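Local coordinates for hypothetical protein NMB0488 (Neisseria meningitidis, PDB 2GKP), which is of unknown function but is probably an immunity protein that neutralises the toxin of a contact-dependent growth inhibition system, at residues F6-D11 with L118-L123; Y12-K17 with Q60-S65; L23-W28 with H43-D48; D37-P42 with N64-V69. All coordinates share one frame; numbering follows the deposited sequence. Where two conformers were deposited one is given.

Contact 1: residues F6-D11 with L118-L123; sequences FNQEQD and LHNGCL
Asn120 and Glu9 join two turns at one end of the antiparallel sheet. Residues 119-122 form the type I' turn of the hairpin made by strands 112-119 and 122-132. Residues 7-10 form a type II turn in the loop that leads into strand 11-18.

The tight part is where Phe6 meets Leu118. Leu118 CD2 stands over the centre of the Phe6 ring, 3.5 Å from the centroid, in a CH-pi contact. Leu118 CG lies anti to the backbone N (chi1 175°), and chi2 then turns the CD2 methyl onto the ring. Tyr12 meets the same ring edge-to-face, and Leu62 of helix 51-63 also packs on Phe6.

The other end is polar and lies at the surface. Glu9 N gives a nearly straight hydrogen bond of 2.6 Å to Asn120 OD1, which it meets in the carbonyl plane. Asn120 ND2 returns a more bent bond of 3.2 Å to Glu9 OE2, met from above the carboxylate plane. One amide thus holds both the backbone and the side chain of Glu9. The Gln8 side chain lies beside it, with the two amide planes 22° apart. A water bridges the turns: it donates to Asn7 O and Gln10 O and accepts from Asn120 N.

Asp11 turns its carboxylate to the His119 ring, the planes 21° apart. Asp11 OD1 accepts a hydrogen bond from Trp117 NE1 and also lies 2.9 Å from His119 CD2.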
loop_
_atom_site.group_PDB
_atom_site.type_symbol
_atom_site.label_atom_id
_atom_site.label_comp_id
_atom_site.label_asym_id
_atom_site.label_seq_id
_atom_site.Cartn_x
_atom_site.Cartn_y
_atom_site.Cartn_z
ATOM N N PHE A 6 -14.296 3.671 10.163
ATOM C CA PHE A 6 -13.981 4.574 9.080
ATOM C C PHE A 6 -14.968 5.740 9.173
ATOM O O PHE A 6 -16.170 5.521 9.312
ATOM C CB PHE A 6 -14.113 3.832 7.744
ATOM C CG PHE A 6 -13.110 2.714 7.563
ATOM C CD1 PHE A 6 -11.743 2.990 7.516
ATOM C CD2 PHE A 6 -13.544 1.395 7.453
ATOM C CE1 PHE A 6 -10.821 1.962 7.316
ATOM C CE2 PHE A 6 -12.620 0.346 7.271
ATOM C CZ PHE A 6 -11.255 0.654 7.208
ATOM N N ASN A 7 -14.447 6.960 9.136
ATOM C CA ASN A 7 -15.250 8.177 9.233
ATOM C C ASN A 7 -15.694 8.705 7.881
ATOM O O ASN A 7 -14.962 8.621 6.886
ATOM C CB ASN A 7 -14.460 9.272 9.936
ATOM C CG ASN A 7 -14.086 8.905 11.345
ATOM O OD1 ASN A 7 -14.898 8.361 12.089
ATOM N ND2 ASN A 7 -12.851 9.207 11.730
ATOM N N GLN A 8 -16.894 9.271 7.846
ATOM C CA GLN A 8 -17.390 9.895 6.638
ATOM C C GLN A 8 -16.551 11.113 6.296
ATOM O O GLN A 8 -16.093 11.850 7.180
ATOM C CB GLN A 8 -18.881 10.230 6.792
ATOM C CG GLN A 8 -19.719 9.826 5.569
ATOM C CD GLN A 8 -19.669 8.319 5.174
ATOM O OE1 GLN A 8 -20.343 7.910 4.219
ATOM N NE2 GLN A 8 -18.882 7.509 5.889
ATOM N N GLU A 9 -16.320 11.293 5.006
ATOM C CA GLU A 9 -15.503 12.371 4.463
ATOM C C GLU A 9 -14.007 12.183 4.657
ATOM O O GLU A 9 -13.231 12.908 4.031
ATOM C CB GLU A 9 -15.954 13.767 4.955
ATOM C CG GLU A 9 -17.429 14.107 4.664
ATOM C CD GLU A 9 -17.875 13.836 3.224
ATOM O OE1 GLU A 9 -17.152 14.188 2.264
ATOM O OE2 GLU A 9 -18.979 13.276 3.053
ATOM N N GLN A 10 -13.603 11.200 5.468
ATOM C CA GLN A 10 -12.172 10.949 5.697
ATOM C C GLN A 10 -11.622 9.982 4.646
ATOM O O GLN A 10 -12.286 9.023 4.240
ATOM C CB GLN A 10 -11.919 10.399 7.105
ATOM C CG GLN A 10 -10.471 10.448 7.583
ATOM C CD GLN A 10 -10.333 10.124 9.064
ATOM O OE1 GLN A 10 -11.231 10.445 9.887
ATOM N NE2 GLN A 10 -9.225 9.498 9.421
ATOM N N ASP A 11 -10.421 10.296 4.204
ATOM C CA ASP A 11 -9.688 9.455 3.262
ATOM C C ASP A 11 -8.776 8.483 3.980
ATOM O O ASP A 11 -8.071 8.878 4.892
ATOM C CB ASP A 11 -8.834 10.343 2.347
ATOM C CG ASP A 11 -9.684 11.295 1.539
ATOM O OD1 ASP A 11 -10.472 10.808 0.695
ATOM O OD2 ASP A 11 -9.563 12.520 1.786
ATOM N N LEU A 118 -9.807 4.489 0.176
ATOM C CA LEU A 118 -11.171 4.383 0.705
ATOM C C LEU A 118 -11.710 5.761 1.064
ATOM O O LEU A 118 -11.066 6.512 1.767
ATOM C CB LEU A 118 -11.137 3.545 1.978
ATOM C CG LEU A 118 -12.463 3.410 2.767
ATOM C CD1 LEU A 118 -13.528 2.737 1.925
ATOM C CD2 LEU A 118 -12.194 2.601 4.027
ATOM N N HIS A 119 -12.924 6.042 0.615
ATOM C CA HIS A 119 -13.565 7.326 0.901
ATOM C C HIS A 119 -15.065 7.120 0.809
ATOM O O HIS A 119 -15.557 6.638 -0.215
ATOM C CB HIS A 119 -13.123 8.384 -0.118
ATOM C CG HIS A 119 -13.724 9.731 0.124
ATOM N ND1 HIS A 119 -14.838 10.185 -0.545
ATOM C CD2 HIS A 119 -13.379 10.705 0.994
ATOM C CE1 HIS A 119 -15.133 11.403 -0.120
ATOM N NE2 HIS A 119 -14.273 11.737 0.824
ATOM N N ASN A 120 -15.776 7.428 1.901
ATOM C CA ASN A 120 -17.227 7.245 1.972
ATOM C C ASN A 120 -17.679 5.890 1.446
ATOM O O ASN A 120 -18.629 5.763 0.653
ATOM C CB ASN A 120 -17.943 8.389 1.245
ATOM C CG ASN A 120 -17.744 9.733 1.938
ATOM O OD1 ASN A 120 -17.331 9.803 3.099
ATOM N ND2 ASN A 120 -18.015 10.819 1.211
ATOM N N GLY A 121 -16.975 4.873 1.929
ATOM C CA GLY A 121 -17.356 3.508 1.675
ATOM C C GLY A 121 -16.891 2.982 0.329
ATOM O O GLY A 121 -17.031 1.818 0.083
ATOM N N CYS A 122 -16.328 3.830 -0.528
ATOM C CA CYS A 122 -15.914 3.412 -1.847
ATOM C C CYS A 122 -14.438 3.055 -1.838
ATOM O O CYS A 122 -13.629 3.869 -1.409
ATOM C CB CYS A 122 -16.135 4.536 -2.853
ATOM S SG CYS A 122 -15.751 4.036 -4.519
ATOM N N LEU A 123 -14.131 1.851 -2.322
ATOM C CA LEU A 123 -12.735 1.381 -2.430
ATOM C C LEU A 123 -12.256 1.489 -3.874
ATOM O O LEU A 123 -12.775 0.774 -4.746
ATOM C CB LEU A 123 -12.626 -0.079 -1.977
ATOM C CG LEU A 123 -12.814 -0.282 -0.491
ATOM C CD1 LEU A 123 -13.175 -1.735 -0.238
ATOM C CD2 LEU A 123 -11.503 0.091 0.214
HETATM O O HOH W 1 -14.372 7.594 4.519
HETATM O O HOH W 2 -13.715 14.789 1.149
#

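Contact 2: residues Y12-K17 with Q60-S65; sequences YWAGYK and QALANS
Leu62 and Ser65 meet strand 11-18 from the end of helix 51-63, each in its own way. Leu62 lays its CD2 methyl against the strand backbone, 3.6 Å from Trp13 C. The same methyl reaches the side chain of Ala14, with Leu62 CD2 3.8 Å from Ala14 CB. Leu62 CG sits beside its own backbone N (chi1 -72°), and from there the branch points to the strand. One helix position earlier, Ala61 CB meets Ala14 CB at 4.0 Å, methyl to methyl.

Ser65 brings a polar group to the same strand. Its OG is anti to the backbone N (chi1 176°) and accepts a nearly straight bond of 3.0 Å from Trp13 N. Ser65 OG also bonds to Trp28 O, so one hydroxyl links two neighbouring strands to the end of the helix.

Tyr12 runs past this end, its ring set obliquely to the backbone oxygen of Leu62; Tyr12 CD1 to Leu62 O is 3.3 Å. Its hydroxyl bonds to Asn7 N.

The contact is buried near the centre of the chain. Helix 51-63 covers this face of strand 11-18, which runs between strands 23-30 and 112-119, and Leu62 also touches Ile116 on the latter.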
loop_
_atom_site.group_PDB
_atom_site.type_symbol
_atom_site.label_atom_id
_atom_site.label_comp_id
_atom_site.label_asym_id
_atom_site.label_seq_id
_atom_site.Cartn_x
_atom_site.Cartn_y
_atom_site.Cartn_z
ATOM N N TYR A 12 -8.777 7.228 3.526
ATOM C CA TYR A 12 -7.846 6.238 4.039
ATOM C C TYR A 12 -7.114 5.645 2.858
ATOM O O TYR A 12 -7.734 5.318 1.846
ATOM C CB TYR A 12 -8.597 5.133 4.808
ATOM C CG TYR A 12 -9.463 5.654 5.933
ATOM C CD1 TYR A 12 -8.982 5.666 7.229
ATOM C CD2 TYR A 12 -10.723 6.189 5.683
ATOM C CE1 TYR A 12 -9.763 6.175 8.295
ATOM C CE2 TYR A 12 -11.506 6.693 6.726
ATOM C CZ TYR A 12 -11.006 6.673 8.013
ATOM O OH TYR A 12 -11.763 7.161 9.062
ATOM N N TRP A 13 -5.803 5.465 3.024
ATOM C CA TRP A 13 -4.990 4.934 1.959
ATOM C C TRP A 13 -4.087 3.791 2.417
ATOM O O TRP A 13 -3.641 3.751 3.583
ATOM C CB TRP A 13 -4.107 6.042 1.379
ATOM C CG TRP A 13 -4.795 7.035 0.508
ATOM C CD1 TRP A 13 -5.516 8.129 0.908
ATOM C CD2 TRP A 13 -4.738 7.095 -0.926
ATOM N NE1 TRP A 13 -5.920 8.854 -0.195
ATOM C CE2 TRP A 13 -5.485 8.223 -1.331
ATOM C CE3 TRP A 13 -4.166 6.271 -1.912
ATOM C CZ2 TRP A 13 -5.629 8.576 -2.677
ATOM C CZ3 TRP A 13 -4.321 6.627 -3.249
ATOM C CH2 TRP A 13 -5.035 7.780 -3.620
ATOM N N ALA A 14 -3.780 2.891 1.466
ATOM C CA ALA A 14 -2.886 1.772 1.731
ATOM C C ALA A 14 -2.276 1.304 0.446
ATOM O O ALA A 14 -2.715 1.667 -0.632
ATOM C CB ALA A 14 -3.624 0.573 2.433
ATOM N N GLY A 15 -1.227 0.492 0.570
ATOM C CA GLY A 15 -0.576 -0.069 -0.598
ATOM C C GLY A 15 -0.441 -1.586 -0.499
ATOM O O GLY A 15 -0.389 -2.147 0.603
ATOM N N TYR A 16 -0.346 -2.209 -1.665
ATOM C CA TYR A 16 -0.277 -3.666 -1.786
ATOM C C TYR A 16 0.750 -3.927 -2.866
ATOM O O TYR A 16 0.483 -3.722 -4.063
ATOM C CB TYR A 16 -1.669 -4.241 -2.147
ATOM C CG TYR A 16 -1.721 -5.699 -2.562
ATOM C CD1 TYR A 16 -1.237 -6.707 -1.738
ATOM C CD2 TYR A 16 -2.323 -6.074 -3.758
ATOM C CE1 TYR A 16 -1.326 -8.063 -2.122
ATOM C CE2 TYR A 16 -2.400 -7.423 -4.159
ATOM C CZ TYR A 16 -1.895 -8.401 -3.336
ATOM O OH TYR A 16 -1.989 -9.728 -3.716
ATOM N N LYS A 17 1.950 -4.325 -2.431
ATOM C CA LYS A 17 3.054 -4.640 -3.352
ATOM C C LYS A 17 3.308 -6.133 -3.405
ATOM O O LYS A 17 2.977 -6.847 -2.455
ATOM C CB LYS A 17 4.336 -3.916 -2.942
ATOM C CG LYS A 17 4.292 -2.451 -3.342
ATOM C CD LYS A 17 5.423 -1.671 -2.731
ATOM C CE LYS A 17 5.590 -0.291 -3.401
ATOM N NZ LYS A 17 4.335 0.518 -3.274
ATOM N N GLN A 60 -7.261 -3.661 7.648
ATOM C CA GLN A 60 -6.538 -3.256 8.851
ATOM C C GLN A 60 -5.546 -2.136 8.509
ATOM O O GLN A 60 -5.340 -1.182 9.248
ATOM C CB GLN A 60 -5.811 -4.468 9.459
ATOM C CG GLN A 60 -6.786 -5.499 10.073
ATOM C CD GLN A 60 -6.177 -6.861 10.437
ATOM O OE1 GLN A 60 -5.095 -7.266 9.968
ATOM N NE2 GLN A 60 -6.894 -7.581 11.304
ATOM N N ALA A 61 -4.867 -2.288 7.381
ATOM C CA ALA A 61 -3.912 -1.254 6.969
ATOM C C ALA A 61 -4.594 0.085 6.709
ATOM O O ALA A 61 -4.098 1.139 7.134
ATOM C CB ALA A 61 -3.119 -1.704 5.724
ATOM N N LEU A 62 -5.744 0.048 6.044
ATOM C CA LEU A 62 -6.501 1.266 5.801
ATOM C C LEU A 62 -6.960 1.899 7.105
ATOM O O LEU A 62 -6.917 3.120 7.222
ATOM C CB LEU A 62 -7.709 0.971 4.923
ATOM C CG LEU A 62 -7.479 0.665 3.432
ATOM C CD1 LEU A 62 -8.663 -0.030 2.805
ATOM C CD2 LEU A 62 -7.184 1.943 2.695
ATOM N N ALA A 63 -7.377 1.088 8.072
ATOM C CA ALA A 63 -7.899 1.645 9.335
ATOM C C ALA A 63 -6.846 2.451 10.066
ATOM O O ALA A 63 -7.177 3.372 10.850
ATOM C CB ALA A 63 -8.444 0.556 10.206
ATOM N N ASN A 64 -5.583 2.106 9.846
ATOM C CA ASN A 64 -4.490 2.832 10.481
ATOM C C ASN A 64 -4.001 4.064 9.703
ATOM O O ASN A 64 -3.126 4.782 10.170
ATOM C CB ASN A 64 -3.287 1.912 10.726
ATOM C CG ASN A 64 -3.503 0.978 11.873
ATOM O OD1 ASN A 64 -4.212 1.315 12.814
ATOM N ND2 ASN A 64 -2.884 -0.188 11.827
ATOM N N SER A 65 -4.566 4.300 8.520
ATOM C CA SER A 65 -4.151 5.438 7.698
ATOM C C SER A 65 -4.384 6.773 8.406
ATOM O O SER A 65 -5.529 7.080 8.787
ATOM C CB SER A 65 -4.912 5.383 6.372
ATOM O OG SER A 65 -4.627 6.515 5.545
#

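Contact 3: residues L23-W28 with H43-D48; sequences LIIQTW and HILPLD
The antiparallel ladder of the hairpin formed by strands 23-30 and 34-45 ends here, where Leu23 pairs with Leu45. Leu23 N bonds to Leu45 O and Leu45 N to Leu23 O, both at 2.9 Å. Two residues along, Ile25 and His43 repeat the pattern: Ile25 N to His43 O and His43 N to Ile25 O are also 2.9 Å each, and both bonds are almost straight. Ile24 and Ile44 form the non-hydrogen-bonded pair between them. Here CA-H groups point at carbonyl oxygens instead, as with Ile44 CA and Leu23 O at 3.4 Å. The local strand axes run 156° apart in direction, close to antiparallel.

The hairpin is one edge of the antiparallel sheet, and its two faces meet different helices. Leu23, Ile25, His43 and Leu45 lie on one face. There Ile25 packs on Thr57, Val58 and Ala61 of helix 51-63, and His43 touches Thr57. Ile24 and Ile44 lie on the other face, and both reach Leu95 of helix 81-99.

Past the last pair the chain leaves the strand, and Leu23 packs on residues 46 and 47. Its CG is beside the backbone N (chi1 -43°), which carries both methyls toward them. Leu23 CD1 comes to 3.4 Å from Pro46 O. The other branch meets Leu47 at an oblique angle, with Leu23 CD2 3.6 Å from Leu47 CD2. Leu47 is exposed, while Leu23 is buried. On the face they share, Leu23 CB packs beside Leu45 CB at 4.1 Å, and Leu23 also touches Tyr16 and Ala18 of strand 11-18.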
loop_
_atom_site.group_PDB
_atom_site.type_symbol
_atom_site.label_atom_id
_atom_site.label_comp_id
_atom_site.label_asym_id
_atom_site.label_seq_id
_atom_site.Cartn_x
_atom_site.Cartn_y
_atom_site.Cartn_z
ATOM N N LEU A 23 3.787 -10.928 -0.788
ATOM C CA LEU A 23 2.881 -9.761 -0.775
ATOM C C LEU A 23 3.255 -8.864 0.413
ATOM O O LEU A 23 3.644 -9.388 1.452
ATOM C CB LEU A 23 1.416 -10.199 -0.629
ATOM C CG LEU A 23 0.972 -11.392 -1.471
ATOM C CD1 LEU A 23 -0.489 -11.722 -1.173
ATOM C CD2 LEU A 23 1.152 -11.078 -2.956
ATOM N N ILE A 24 3.187 -7.539 0.234
ATOM C CA ILE A 24 3.651 -6.596 1.245
ATOM C C ILE A 24 2.570 -5.526 1.347
ATOM O O ILE A 24 2.368 -4.737 0.429
ATOM C CB ILE A 24 5.022 -5.993 0.852
ATOM C CG1 ILE A 24 6.032 -7.102 0.489
ATOM C CG2 ILE A 24 5.516 -5.116 2.007
ATOM C CD1 ILE A 24 6.956 -6.756 -0.621
ATOM N N ILE A 25 1.838 -5.523 2.467
ATOM C CA ILE A 25 0.695 -4.629 2.625
ATOM C C ILE A 25 1.117 -3.519 3.582
ATOM O O ILE A 25 1.726 -3.766 4.635
ATOM C CB ILE A 25 -0.514 -5.371 3.212
ATOM C CG1 ILE A 25 -0.981 -6.502 2.305
ATOM C CG2 ILE A 25 -1.635 -4.386 3.499
ATOM C CD1 ILE A 25 -0.992 -6.210 0.939
ATOM N N GLN A 26 0.811 -2.285 3.208
ATOM C CA GLN A 26 1.329 -1.157 3.950
ATOM C C GLN A 26 0.274 -0.073 4.156
ATOM O O GLN A 26 -0.334 0.381 3.191
ATOM C CB GLN A 26 2.498 -0.571 3.112
ATOM C CG GLN A 26 3.190 0.664 3.651
ATOM C CD GLN A 26 3.914 0.345 4.931
ATOM O OE1 GLN A 26 4.748 -0.572 4.978
ATOM N NE2 GLN A 26 3.616 1.097 5.964
ATOM N N THR A 27 0.148 0.436 5.382
ATOM C CA THR A 27 -0.635 1.662 5.621
ATOM C C THR A 27 0.048 2.882 4.990
ATOM O O THR A 27 1.266 3.011 5.075
ATOM C CB THR A 27 -0.722 1.921 7.142
ATOM O OG1 THR A 27 -1.495 0.869 7.714
ATOM C CG2 THR A 27 -1.421 3.262 7.459
ATOM N N TRP A 28 -0.750 3.751 4.355
ATOM C CA TRP A 28 -0.274 5.055 3.873
ATOM C C TRP A 28 -0.935 6.153 4.711
ATOM O O TRP A 28 -2.042 5.964 5.252
ATOM C CB TRP A 28 -0.708 5.219 2.414
ATOM C CG TRP A 28 0.066 4.440 1.404
ATOM C CD1 TRP A 28 0.715 3.229 1.585
ATOM C CD2 TRP A 28 0.211 4.765 0.032
ATOM N NE1 TRP A 28 1.293 2.817 0.396
ATOM C CE2 TRP A 28 0.992 3.734 -0.569
ATOM C CE3 TRP A 28 -0.208 5.849 -0.753
ATOM C CZ2 TRP A 28 1.358 3.769 -1.910
ATOM C CZ3 TRP A 28 0.144 5.862 -2.106
ATOM C CH2 TRP A 28 0.921 4.827 -2.660
ATOM N N HIS A 43 3.223 -5.517 6.408
ATOM C CA HIS A 43 2.708 -6.842 6.697
ATOM C C HIS A 43 3.038 -7.763 5.538
ATOM O O HIS A 43 2.553 -7.532 4.432
ATOM C CB HIS A 43 1.196 -6.742 6.865
ATOM C CG HIS A 43 0.596 -7.850 7.654
ATOM N ND1 HIS A 43 0.700 -9.177 7.300
ATOM C CD2 HIS A 43 -0.178 -7.816 8.766
ATOM C CE1 HIS A 43 0.038 -9.916 8.172
ATOM N NE2 HIS A 43 -0.494 -9.113 9.078
ATOM N N ILE A 44 3.879 -8.768 5.786
ATOM C CA ILE A 44 4.321 -9.668 4.738
ATOM C C ILE A 44 3.463 -10.914 4.707
ATOM O O ILE A 44 3.158 -11.453 5.756
ATOM C CB ILE A 44 5.813 -10.061 4.962
ATOM C CG1 ILE A 44 6.670 -8.791 4.820
ATOM C CG2 ILE A 44 6.243 -11.227 4.015
ATOM C CD1 ILE A 44 8.135 -8.975 5.175
ATOM N N LEU A 45 3.067 -11.337 3.508
ATOM C CA LEU A 45 2.197 -12.500 3.353
ATOM C C LEU A 45 2.686 -13.386 2.221
ATOM O O LEU A 45 3.357 -12.915 1.322
ATOM C CB LEU A 45 0.762 -12.081 2.962
ATOM C CG LEU A 45 -0.051 -11.324 4.016
ATOM C CD1 LEU A 45 -1.339 -10.841 3.398
ATOM C CD2 LEU A 45 -0.379 -12.248 5.196
ATOM N N PRO A 46 2.369 -14.698 2.274
ATOM C CA PRO A 46 2.662 -15.571 1.128
ATOM C C PRO A 46 1.817 -15.231 -0.087
ATOM O O PRO A 46 0.732 -14.651 0.032
ATOM C CB PRO A 46 2.346 -16.980 1.639
ATOM C CG PRO A 46 1.288 -16.701 2.730
ATOM C CD PRO A 46 1.716 -15.396 3.395
ATOM N N LEU A 47 2.307 -15.609 -1.256
ATOM C CA LEU A 47 1.647 -15.160 -2.505
ATOM C C LEU A 47 0.257 -15.719 -2.722
ATOM O O LEU A 47 -0.553 -15.090 -3.389
ATOM C CB LEU A 47 2.514 -15.509 -3.698
ATOM C CG LEU A 47 3.889 -14.884 -3.784
ATOM C CD1 LEU A 47 4.589 -15.316 -5.067
ATOM C CD2 LEU A 47 3.777 -13.397 -3.739
ATOM N N ASP A 48 -0.007 -16.888 -2.190
ATOM C CA ASP A 48 -1.332 -17.513 -2.349
ATOM C C ASP A 48 -2.164 -17.433 -1.091
ATOM O O ASP A 48 -3.039 -18.285 -0.858
ATOM C CB ASP A 48 -1.212 -18.951 -2.882
ATOM C CG ASP A 48 -0.453 -19.852 -1.955
ATOM O OD1 ASP A 48 0.170 -19.376 -0.998
ATOM O OD2 ASP A 48 -0.464 -21.078 -2.188
#

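Contact 4: residues D37-P42 with N64-V69; sequences DHLYPP and NSRTFV
A salt bridge near the surface, with a buried Asp37, joins the irregular middle of strand 34-45 to the loop between helices 51-63 and 73-79. Arg66 grips Asp37 side-on, and two of its nitrogens go to one oxygen. Arg66 NE bonds to Asp37 OD2 at 2.9 Å on the syn lone pair, and Arg66 NH2 reaches the same oxygen at 3.1 Å. A weak third bond runs from NH2 to Asp37 OD1. A bend at chi3 (-68°) brings the guanidinium side-on to the carboxylate, the planes 20° apart.

Flat groups and methyls complete the contact. Leu39 CD2 lies over one face of the guanidinium, 3.4 Å from Arg66 CZ, and Phe68 CE1 covers the opposite face. Asn64 CB sits over the Tyr40 ring in a CH-pi contact, 3.9 Å from the centroid. The Asn64 amide plane is within 7° of the ring plane. A water bonded to Tyr40 OH donates to Asn64 O.

Asp37 has further partners. Its OD1 accepts from Leu39 N in an Asx turn, and its OD2 also bonds to Ser29 OG. This many donors round one carboxylate would probably keep it ionised, while the two in-plane bonds, with apolar cover on both faces, probably hold the guanidinium flat.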
loop_
_atom_site.group_PDB
_atom_site.type_symbol
_atom_site.label_atom_id
_atom_site.label_comp_id
_atom_site.label_asym_id
_atom_site.label_seq_id
_atom_site.Cartn_x
_atom_site.Cartn_y
_atom_site.Cartn_z
ATOM N N ASP A 37 3.459 4.933 5.137
ATOM C CA ASP A 37 3.686 5.493 6.489
ATOM C C ASP A 37 4.487 4.456 7.284
ATOM O O ASP A 37 3.919 3.476 7.803
ATOM C CB ASP A 37 2.350 5.774 7.161
ATOM C CG ASP A 37 2.505 6.454 8.503
ATOM O OD1 ASP A 37 3.647 6.561 8.964
ATOM O OD2 ASP A 37 1.484 6.828 9.104
ATOM N N HIS A 38 5.797 4.653 7.351
ATOM C CA HIS A 38 6.663 3.652 7.979
ATOM C C HIS A 38 6.538 3.628 9.504
ATOM O O HIS A 38 7.228 2.857 10.168
ATOM C CB HIS A 38 8.108 3.798 7.476
ATOM C CG HIS A 38 8.218 3.663 5.993
ATOM N ND1 HIS A 38 7.813 2.535 5.315
ATOM C CD2 HIS A 38 8.605 4.554 5.046
ATOM C CE1 HIS A 38 7.972 2.721 4.015
ATOM N NE2 HIS A 38 8.462 3.935 3.825
ATOM N N LEU A 39 5.626 4.417 10.062
ATOM C CA LEU A 39 5.253 4.206 11.457
ATOM C C LEU A 39 4.648 2.801 11.639
ATOM O O LEU A 39 4.793 2.148 12.680
ATOM C CB LEU A 39 4.260 5.272 11.911
ATOM C CG LEU A 39 3.678 5.133 13.309
ATOM C CD1 LEU A 39 4.792 5.159 14.369
ATOM C CD2 LEU A 39 2.702 6.234 13.594
ATOM N N TYR A 40 3.983 2.346 10.594
ATOM C CA TYR A 40 3.329 1.040 10.596
ATOM C C TYR A 40 4.243 0.077 9.822
ATOM O O TYR A 40 4.636 0.379 8.694
ATOM C CB TYR A 40 1.926 1.175 9.993
ATOM C CG TYR A 40 1.095 2.180 10.713
ATOM C CD1 TYR A 40 0.481 1.886 11.945
ATOM C CD2 TYR A 40 0.973 3.469 10.210
ATOM C CE1 TYR A 40 -0.232 2.855 12.628
ATOM C CE2 TYR A 40 0.248 4.432 10.888
ATOM C CZ TYR A 40 -0.356 4.121 12.073
ATOM O OH TYR A 40 -1.061 5.094 12.727
ATOM N N PRO A 41 4.646 -1.062 10.427
ATOM C CA PRO A 41 5.553 -1.907 9.652
ATOM C C PRO A 41 4.803 -2.602 8.527
ATOM O O PRO A 41 3.592 -2.774 8.627
ATOM C CB PRO A 41 6.040 -2.942 10.678
ATOM C CG PRO A 41 4.957 -3.015 11.660
ATOM C CD PRO A 41 4.403 -1.619 11.769
ATOM N N PRO A 42 5.524 -2.995 7.468
ATOM C CA PRO A 42 4.850 -3.723 6.427
ATOM C C PRO A 42 4.346 -5.074 6.945
ATOM O O PRO A 42 4.979 -5.697 7.793
ATOM C CB PRO A 42 5.969 -4.003 5.414
ATOM C CG PRO A 42 7.040 -3.183 5.710
ATOM C CD PRO A 42 6.963 -2.861 7.180
ATOM N N ASN A 64 -5.583 2.106 9.846
ATOM C CA ASN A 64 -4.490 2.832 10.481
ATOM C C ASN A 64 -4.001 4.064 9.703
ATOM O O ASN A 64 -3.126 4.782 10.170
ATOM C CB ASN A 64 -3.287 1.912 10.726
ATOM C CG ASN A 64 -3.503 0.978 11.873
ATOM O OD1 ASN A 64 -4.212 1.315 12.814
ATOM N ND2 ASN A 64 -2.884 -0.188 11.827
ATOM N N SER A 65 -4.566 4.300 8.520
ATOM C CA SER A 65 -4.151 5.438 7.698
ATOM C C SER A 65 -4.384 6.773 8.406
ATOM O O SER A 65 -5.529 7.080 8.787
ATOM C CB SER A 65 -4.912 5.383 6.372
ATOM O OG SER A 65 -4.627 6.515 5.545
ATOM N N ARG A 66 -3.325 7.580 8.527
ATOM C CA ARG A 66 -3.441 8.840 9.273
ATOM C C ARG A 66 -3.653 10.005 8.299
ATOM O O ARG A 66 -3.004 10.083 7.230
ATOM C CB ARG A 66 -2.204 9.105 10.136
ATOM C CG ARG A 66 -1.985 8.094 11.221
ATOM C CD ARG A 66 -0.745 8.454 12.094
ATOM N NE ARG A 66 0.552 8.353 11.421
ATOM C CZ ARG A 66 1.670 8.961 11.822
ATOM N NH1 ARG A 66 1.674 9.784 12.878
ATOM N NH2 ARG A 66 2.810 8.786 11.176
ATOM N N THR A 67 -4.562 10.914 8.658
ATOM C CA THR A 67 -4.690 12.180 7.934
ATOM C C THR A 67 -4.232 13.282 8.872
ATOM O O THR A 67 -4.776 13.441 9.975
ATOM C CB THR A 67 -6.148 12.439 7.505
ATOM O OG1 THR A 67 -6.547 11.451 6.552
ATOM C CG2 THR A 67 -6.304 13.826 6.865
ATOM N N PHE A 68 -3.191 13.980 8.447
ATOM C CA PHE A 68 -2.646 15.079 9.279
ATOM C C PHE A 68 -3.405 16.369 9.064
ATOM O O PHE A 68 -4.076 16.524 8.064
ATOM C CB PHE A 68 -1.154 15.291 9.009
ATOM C CG PHE A 68 -0.370 14.022 9.028
ATOM C CD1 PHE A 68 -0.380 13.228 10.167
ATOM C CD2 PHE A 68 0.346 13.609 7.917
ATOM C CE1 PHE A 68 0.315 12.038 10.197
ATOM C CE2 PHE A 68 1.027 12.412 7.933
ATOM C CZ PHE A 68 1.010 11.626 9.069
ATOM N N VAL A 69 -3.294 17.286 10.034
ATOM C CA VAL A 69 -3.633 18.689 9.842
ATOM C C VAL A 69 -2.400 19.309 9.184
ATOM O O VAL A 69 -1.275 19.110 9.633
ATOM C CB VAL A 69 -3.947 19.338 11.211
ATOM C CG1 VAL A 69 -3.972 20.885 11.089
ATOM C CG2 VAL A 69 -5.266 18.782 11.729
HETATM O O HOH W 3 -3.928 5.683 12.825
#

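Overall arrangement
From the N terminus, residues 6-11 lead into strand 11-18 and meet the 118-123 hairpin turn, so contact 1 closes the longest loop and the other three fall within it. Contact 2 follows directly on the chain and brings strand 11-18 against the end of helix 51-63. Contact 3 lies within its loop and pairs strands 23-30 and 34-45. Contact 4 begins between the two segments of contact 3 and ends after them, so these two cross. Contacts 2 and 4 share Asn64 and Ser65. Together they tie the sheet to helix 51-63 and to the loop that leaves it.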